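Local coordinates for protein biuret hydrolase (Pseudomonas sp., PDB 6C62) that hydrolyses 1-carboxybiuret to urea-1,3-dicarboxylate and ammonia, a step of atrazine degradation, as a member of the amidase family, at residues S286-R298 against Y353-L367. Residues are numbered along the deposited sequence; the frame is centred on the assembly and turned at random.
Sequences SEVVMWPDAEIGR and YRDKVNALFRDWDIL
Trp291 and Tyr353 show how a large buried side chain can be fixed by one directional bond while apolar groups pack round the rest of it. The indole NE1 donates to Tyr353 OH at 2.8 Å, nearly straight at 170° and in the plane of the indole, and the same hydroxyl is also hydrogen-bonded to Pro403 O, so this buried phenol oxygen has two polar partners. With CG trans to the main-chain nitrogen (chi1 -176°), the indole reaches in beside the helix: Val357 CG2 lies 3.8 Å from Trp291 CZ2, Leu360 CD2 touches CE3, and Phe361 CE2 meets CZ3. A leucine in place of Trp291 would probably leave Tyr353 OH without its N-H donor and open a gap between Val357 and Phe361. The phenol ring also receives Gly297 CA over one face, 4.2 Å from its centroid.

Packing stays close at Val289, whose CG2 sits over the six-membered ring of Trp364 in a CH-pi contact, 3.3 Å from CZ2, while CG1 reaches Leu360 CD1. The outer margin is looser and polar. Lys356, extended past CG, lays its CB against Pro292 CB at 3.8 Å and ends in a salt bridge from NZ to Asp293 OD2 (2.9 Å). At the other exposed end, the Glu287 carboxylate meets the edge of the Trp364 ring and forms a salt bridge with Arg256, which in turn makes a cation-pi contact with that indole.

The contact thus packs the end of helix 340-360 and the turn after it against the link from strand 288-289, outermost in the sheet of this chain, to helix 294-312, with strand 257-260 lying between strands 288-289 and 366-370 in the central mixed sheet.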
loop_
_atom_site.group_PDB
_atom_site.type_symbol
_atom_site.label_atom_id
_atom_site.label_comp_id
_atom_site.label_asym_id
_atom_site.label_seq_id
_atom_site.Cartn_x
_atom_site.Cartn_y
_atom_site.Cartn_z
ATOM N N SER A 286 -27.149 18.917 18.088
ATOM C CA SER A 286 -28.295 19.434 17.288
ATOM C C SER A 286 -27.965 19.740 15.849
ATOM O O SER A 286 -28.861 19.656 15.010
ATOM C CB SER A 286 -28.897 20.660 17.926
ATOM O OG SER A 286 -27.864 21.547 18.310
ATOM N N GLU A 287 -26.702 20.039 15.544
ATOM C CA GLU A 287 -26.279 20.297 14.182
ATOM C C GLU A 287 -26.200 19.034 13.324
ATOM O O GLU A 287 -25.694 18.012 13.773
ATOM C CB GLU A 287 -24.949 20.992 14.180
ATOM C CG GLU A 287 -25.067 22.490 14.061
ATOM C CD GLU A 287 -23.711 23.153 14.023
ATOM O OE1 GLU A 287 -23.116 23.202 12.902
ATOM O OE2 GLU A 287 -23.272 23.604 15.125
ATOM N N VAL A 288 -26.717 19.120 12.109
ATOM C CA VAL A 288 -26.619 18.058 11.109
ATOM C C VAL A 288 -25.319 18.325 10.319
ATOM O O VAL A 288 -25.057 19.441 9.906
ATOM C CB VAL A 288 -27.867 18.007 10.235
ATOM C CG1 VAL A 288 -27.689 17.054 9.059
ATOM C CG2 VAL A 288 -29.083 17.613 11.071
ATOM N N VAL A 289 -24.482 17.319 10.178
ATOM C CA VAL A 289 -23.161 17.427 9.577
ATOM C C VAL A 289 -23.116 16.436 8.371
ATOM O O VAL A 289 -23.597 15.302 8.475
ATOM C CB VAL A 289 -22.101 16.963 10.589
ATOM C CG1 VAL A 289 -20.709 16.956 9.998
ATOM C CG2 VAL A 289 -22.138 17.809 11.803
ATOM N N MET A 290 -22.533 16.857 7.243
ATOM C CA MET A 290 -22.336 15.942 6.109
ATOM C C MET A 290 -20.955 15.285 6.206
ATOM O O MET A 290 -19.966 15.941 6.370
ATOM C CB MET A 290 -22.534 16.650 4.771
ATOM C CG MET A 290 -23.944 17.293 4.719
ATOM S SD MET A 290 -25.328 16.085 4.915
ATOM C CE MET A 290 -25.433 15.689 3.165
ATOM N N TRP A 291 -20.932 13.972 6.117
ATOM C CA TRP A 291 -19.688 13.203 6.045
ATOM C C TRP A 291 -19.206 13.334 4.596
ATOM O O TRP A 291 -20.018 13.258 3.661
ATOM C CB TRP A 291 -19.992 11.761 6.406
ATOM C CG TRP A 291 -18.807 10.832 6.476
ATOM C CD1 TRP A 291 -18.297 10.124 5.453
ATOM C CD2 TRP A 291 -18.072 10.462 7.621
ATOM N NE1 TRP A 291 -17.280 9.342 5.884
ATOM C CE2 TRP A 291 -17.105 9.542 7.215
ATOM C CE3 TRP A 291 -18.132 10.818 8.958
ATOM C CZ2 TRP A 291 -16.216 8.963 8.076
ATOM C CZ3 TRP A 291 -17.215 10.257 9.844
ATOM C CH2 TRP A 291 -16.263 9.330 9.401
ATOM N N PRO A 292 -17.912 13.593 4.383
ATOM C CA PRO A 292 -17.461 13.718 2.985
ATOM C C PRO A 292 -17.560 12.403 2.139
ATOM O O PRO A 292 -17.079 11.338 2.564
ATOM C CB PRO A 292 -15.998 14.151 3.167
ATOM C CG PRO A 292 -15.580 13.420 4.411
ATOM C CD PRO A 292 -16.771 13.680 5.307
ATOM N N ASP A 293 -18.169 12.490 0.974
ATOM C CA ASP A 293 -18.153 11.434 -0.021
ATOM C C ASP A 293 -18.552 10.069 0.548
ATOM O O ASP A 293 -17.906 9.060 0.246
ATOM C CB ASP A 293 -16.738 11.289 -0.625
ATOM C CG ASP A 293 -16.275 12.522 -1.399
ATOM O OD1 ASP A 293 -17.134 13.266 -1.917
ATOM O OD2 ASP A 293 -15.040 12.743 -1.490
ATOM N N ALA A 294 -19.613 10.008 1.321
ATOM C CA ALA A 294 -19.889 8.764 2.110
ATOM C C ALA A 294 -20.205 7.585 1.197
ATOM O O ALA A 294 -19.696 6.485 1.414
ATOM C CB ALA A 294 -21.024 8.990 3.081
ATOM N N GLU A 295 -21.026 7.819 0.181
ATOM C CA GLU A 295 -21.408 6.763 -0.707
ATOM C C GLU A 295 -20.174 6.237 -1.508
ATOM O O GLU A 295 -20.098 5.048 -1.812
ATOM C CB GLU A 295 -22.472 7.229 -1.693
ATOM C CG GLU A 295 -22.929 6.133 -2.634
ATOM C CD GLU A 295 -24.119 6.515 -3.520
ATOM O OE1 GLU A 295 -24.345 7.733 -3.752
ATOM O OE2 GLU A 295 -24.804 5.562 -3.977
ATOM N N ILE A 296 -19.245 7.121 -1.836
ATOM C CA ILE A 296 -18.042 6.743 -2.599
ATOM C C ILE A 296 -17.080 6.040 -1.649
ATOM O O ILE A 296 -16.365 5.119 -2.067
ATOM C CB ILE A 296 -17.301 7.963 -3.212
ATOM C CG1 ILE A 296 -18.243 8.896 -3.969
ATOM C CG2 ILE A 296 -16.142 7.535 -4.100
ATOM C CD1 ILE A 296 -19.089 8.269 -4.976
ATOM N N GLY A 297 -17.034 6.473 -0.382
ATOM C CA GLY A 297 -16.269 5.797 0.667
ATOM C C GLY A 297 -16.712 4.334 0.794
ATOM O O GLY A 297 -15.884 3.444 0.833
ATOM N N ARG A 298 -18.024 4.091 0.803
ATOM C CA ARG A 298 -18.530 2.750 0.801
ATOM C C ARG A 298 -18.094 1.973 -0.452
ATOM O O ARG A 298 -17.689 0.783 -0.355
ATOM C CB ARG A 298 -20.051 2.701 0.933
ATOM C CG ARG A 298 -20.606 1.261 0.656
ATOM C CD ARG A 298 -21.997 1.072 1.090
ATOM N NE ARG A 298 -22.389 -0.301 0.837
ATOM C CZ ARG A 298 -22.884 -0.771 -0.319
ATOM N NH1 ARG A 298 -23.103 0.014 -1.377
ATOM N NH2 ARG A 298 -23.171 -2.047 -0.396
ATOM N N TYR A 353 -9.844 10.648 0.667
ATOM C CA TYR A 353 -10.840 10.384 1.703
ATOM C C TYR A 353 -10.269 10.577 3.072
ATOM O O TYR A 353 -10.927 11.218 3.905
ATOM C CB TYR A 353 -11.399 8.985 1.515
ATOM C CG TYR A 353 -12.605 8.599 2.291
ATOM C CD1 TYR A 353 -13.829 9.125 1.974
ATOM C CD2 TYR A 353 -12.539 7.626 3.286
ATOM C CE1 TYR A 353 -14.978 8.768 2.636
ATOM C CE2 TYR A 353 -13.676 7.245 3.962
ATOM C CZ TYR A 353 -14.919 7.833 3.614
ATOM O OH TYR A 353 -16.048 7.428 4.229
ATOM N N ARG A 354 -9.092 9.993 3.346
ATOM C CA ARG A 354 -8.399 10.159 4.639
ATOM C C ARG A 354 -8.210 11.660 4.932
ATOM O O ARG A 354 -8.572 12.124 6.022
ATOM C CB ARG A 354 -7.028 9.466 4.639
ATOM C CG ARG A 354 -6.195 9.660 5.888
ATOM C CD ARG A 354 -4.943 8.776 5.866
ATOM N NE ARG A 354 -4.085 9.059 4.746
ATOM C CZ ARG A 354 -3.262 8.173 4.189
ATOM N NH1 ARG A 354 -3.103 6.970 4.709
ATOM N NH2 ARG A 354 -2.529 8.504 3.115
ATOM N N ASP A 355 -7.714 12.396 3.947
ATOM C CA ASP A 355 -7.528 13.846 4.118
ATOM C C ASP A 355 -8.865 14.542 4.481
ATOM O O ASP A 355 -8.879 15.372 5.391
ATOM C CB ASP A 355 -6.885 14.507 2.891
ATOM C CG ASP A 355 -5.408 14.128 2.686
ATOM O OD1 ASP A 355 -4.724 13.675 3.658
ATOM O OD2 ASP A 355 -4.889 14.301 1.518
ATOM N N LYS A 356 -9.953 14.192 3.791
ATOM C CA LYS A 356 -11.250 14.859 4.018
ATOM C C LYS A 356 -11.868 14.490 5.360
ATOM O O LYS A 356 -12.467 15.310 6.042
ATOM C CB LYS A 356 -12.238 14.533 2.905
ATOM C CG LYS A 356 -11.866 15.116 1.530
ATOM C CD LYS A 356 -12.940 14.775 0.534
ATOM C CE LYS A 356 -12.701 15.483 -0.767
ATOM N NZ LYS A 356 -13.965 15.385 -1.549
ATOM N N VAL A 357 -11.752 13.219 5.753
ATOM C CA VAL A 357 -12.237 12.796 7.045
ATOM C C VAL A 357 -11.440 13.431 8.204
ATOM O O VAL A 357 -12.046 13.913 9.189
ATOM C CB VAL A 357 -12.341 11.242 7.150
ATOM C CG1 VAL A 357 -12.687 10.811 8.560
ATOM C CG2 VAL A 357 -13.410 10.743 6.183
ATOM N N ASN A 358 -10.119 13.400 8.146
ATOM C CA ASN A 358 -9.301 14.087 9.172
ATOM C C ASN A 358 -9.615 15.601 9.249
ATOM O O ASN A 358 -9.624 16.174 10.338
ATOM C CB ASN A 358 -7.794 13.831 8.956
ATOM C CG ASN A 358 -7.398 12.395 9.336
ATOM O OD1 ASN A 358 -7.893 11.843 10.313
ATOM N ND2 ASN A 358 -6.465 11.815 8.600
ATOM N N ALA A 359 -9.899 16.216 8.116
ATOM C CA ALA A 359 -10.279 17.626 8.082
ATOM C C ALA A 359 -11.641 17.874 8.725
ATOM O O ALA A 359 -11.801 18.836 9.487
ATOM C CB ALA A 359 -10.224 18.210 6.660
ATOM N N LEU A 360 -12.607 16.998 8.467
ATOM C CA LEU A 360 -13.928 17.046 9.085
ATOM C C LEU A 360 -13.799 17.025 10.606
ATOM O O LEU A 360 -14.472 17.806 11.289
ATOM C CB LEU A 360 -14.778 15.823 8.712
ATOM C CG LEU A 360 -16.180 15.824 9.366
ATOM C CD1 LEU A 360 -16.972 16.995 8.891
ATOM C CD2 LEU A 360 -16.921 14.578 8.963
ATOM N N PHE A 361 -12.940 16.144 11.137
ATOM C CA PHE A 361 -12.737 16.077 12.579
ATOM C C PHE A 361 -11.909 17.188 13.233
ATOM O O PHE A 361 -11.747 17.193 14.436
ATOM C CB PHE A 361 -12.216 14.713 13.000
ATOM C CG PHE A 361 -13.275 13.685 13.073
ATOM C CD1 PHE A 361 -14.189 13.693 14.120
ATOM C CD2 PHE A 361 -13.376 12.698 12.114
ATOM C CE1 PHE A 361 -15.190 12.718 14.216
ATOM C CE2 PHE A 361 -14.387 11.738 12.217
ATOM C CZ PHE A 361 -15.306 11.760 13.263
ATOM N N ARG A 362 -11.384 18.124 12.453
ATOM C CA ARG A 362 -10.882 19.367 13.019
ATOM C C ARG A 362 -12.011 20.257 13.550
ATOM O O ARG A 362 -11.755 21.148 14.312
ATOM C CB ARG A 362 -9.955 20.090 11.999
ATOM C CG ARG A 362 -8.664 19.291 11.836
ATOM C CD ARG A 362 -7.513 20.085 11.264
ATOM N NE ARG A 362 -7.487 20.041 9.795
ATOM C CZ ARG A 362 -6.962 19.041 9.046
ATOM N NH1 ARG A 362 -7.012 19.131 7.718
ATOM N NH2 ARG A 362 -6.433 17.929 9.601
ATOM N N ASP A 363 -13.246 20.041 13.137
ATOM C CA ASP A 363 -14.388 20.845 13.544
ATOM C C ASP A 363 -15.322 20.091 14.514
ATOM O O ASP A 363 -16.244 20.692 15.028
ATOM C CB ASP A 363 -15.180 21.276 12.314
ATOM C CG ASP A 363 -14.291 22.045 11.246
ATOM O OD1 ASP A 363 -13.305 22.718 11.599
ATOM O OD2 ASP A 363 -14.549 21.947 10.039
ATOM N N TRP A 364 -15.104 18.784 14.755
ATOM C CA TRP A 364 -16.068 17.966 15.499
ATOM C C TRP A 364 -15.291 17.017 16.380
ATOM O O TRP A 364 -14.205 16.553 15.966
ATOM C CB TRP A 364 -16.999 17.205 14.558
ATOM C CG TRP A 364 -17.817 18.099 13.748
ATOM C CD1 TRP A 364 -17.582 18.504 12.462
ATOM C CD2 TRP A 364 -18.988 18.802 14.168
ATOM N NE1 TRP A 364 -18.560 19.405 12.047
ATOM C CE2 TRP A 364 -19.423 19.598 13.083
ATOM C CE3 TRP A 364 -19.737 18.819 15.368
ATOM C CZ2 TRP A 364 -20.572 20.401 13.149
ATOM C CZ3 TRP A 364 -20.879 19.602 15.437
ATOM C CH2 TRP A 364 -21.279 20.391 14.356
ATOM N N ASP A 365 -15.826 16.752 17.587
ATOM C CA ASP A 365 -15.234 15.762 18.497
ATOM C C ASP A 365 -15.885 14.372 18.333
ATOM O O ASP A 365 -15.174 13.359 18.281
ATOM C CB ASP A 365 -15.317 16.241 19.933
ATOM C CG ASP A 365 -14.560 17.563 20.123
ATOM O OD1 ASP A 365 -13.345 17.506 19.919
ATOM O OD2 ASP A 365 -15.183 18.671 20.349
ATOM N N ILE A 366 -17.217 14.353 18.249
ATOM C CA ILE A 366 -17.992 13.108 18.080
ATOM C C ILE A 366 -19.082 13.335 17.030
ATOM O O ILE A 366 -19.716 14.420 17.012
ATOM C CB ILE A 366 -18.598 12.674 19.421
ATOM C CG1 ILE A 366 -17.538 12.264 20.393
ATOM C CG2 ILE A 366 -19.503 11.471 19.269
ATOM C CD1 ILE A 366 -17.898 12.659 21.771
ATOM N N LEU A 367 -19.301 12.346 16.174
ATOM C CA LEU A 367 -20.402 12.359 15.210
ATOM C C LEU A 367 -21.252 11.125 15.411
ATOM O O LEU A 367 -20.714 10.048 15.688
ATOM C CB LEU A 367 -19.901 12.462 13.768
ATOM C CG LEU A 367 -19.105 13.768 13.494
ATOM C CD1 LEU A 367 -18.354 13.705 12.177
ATOM C CD2 LEU A 367 -20.055 14.963 13.447
#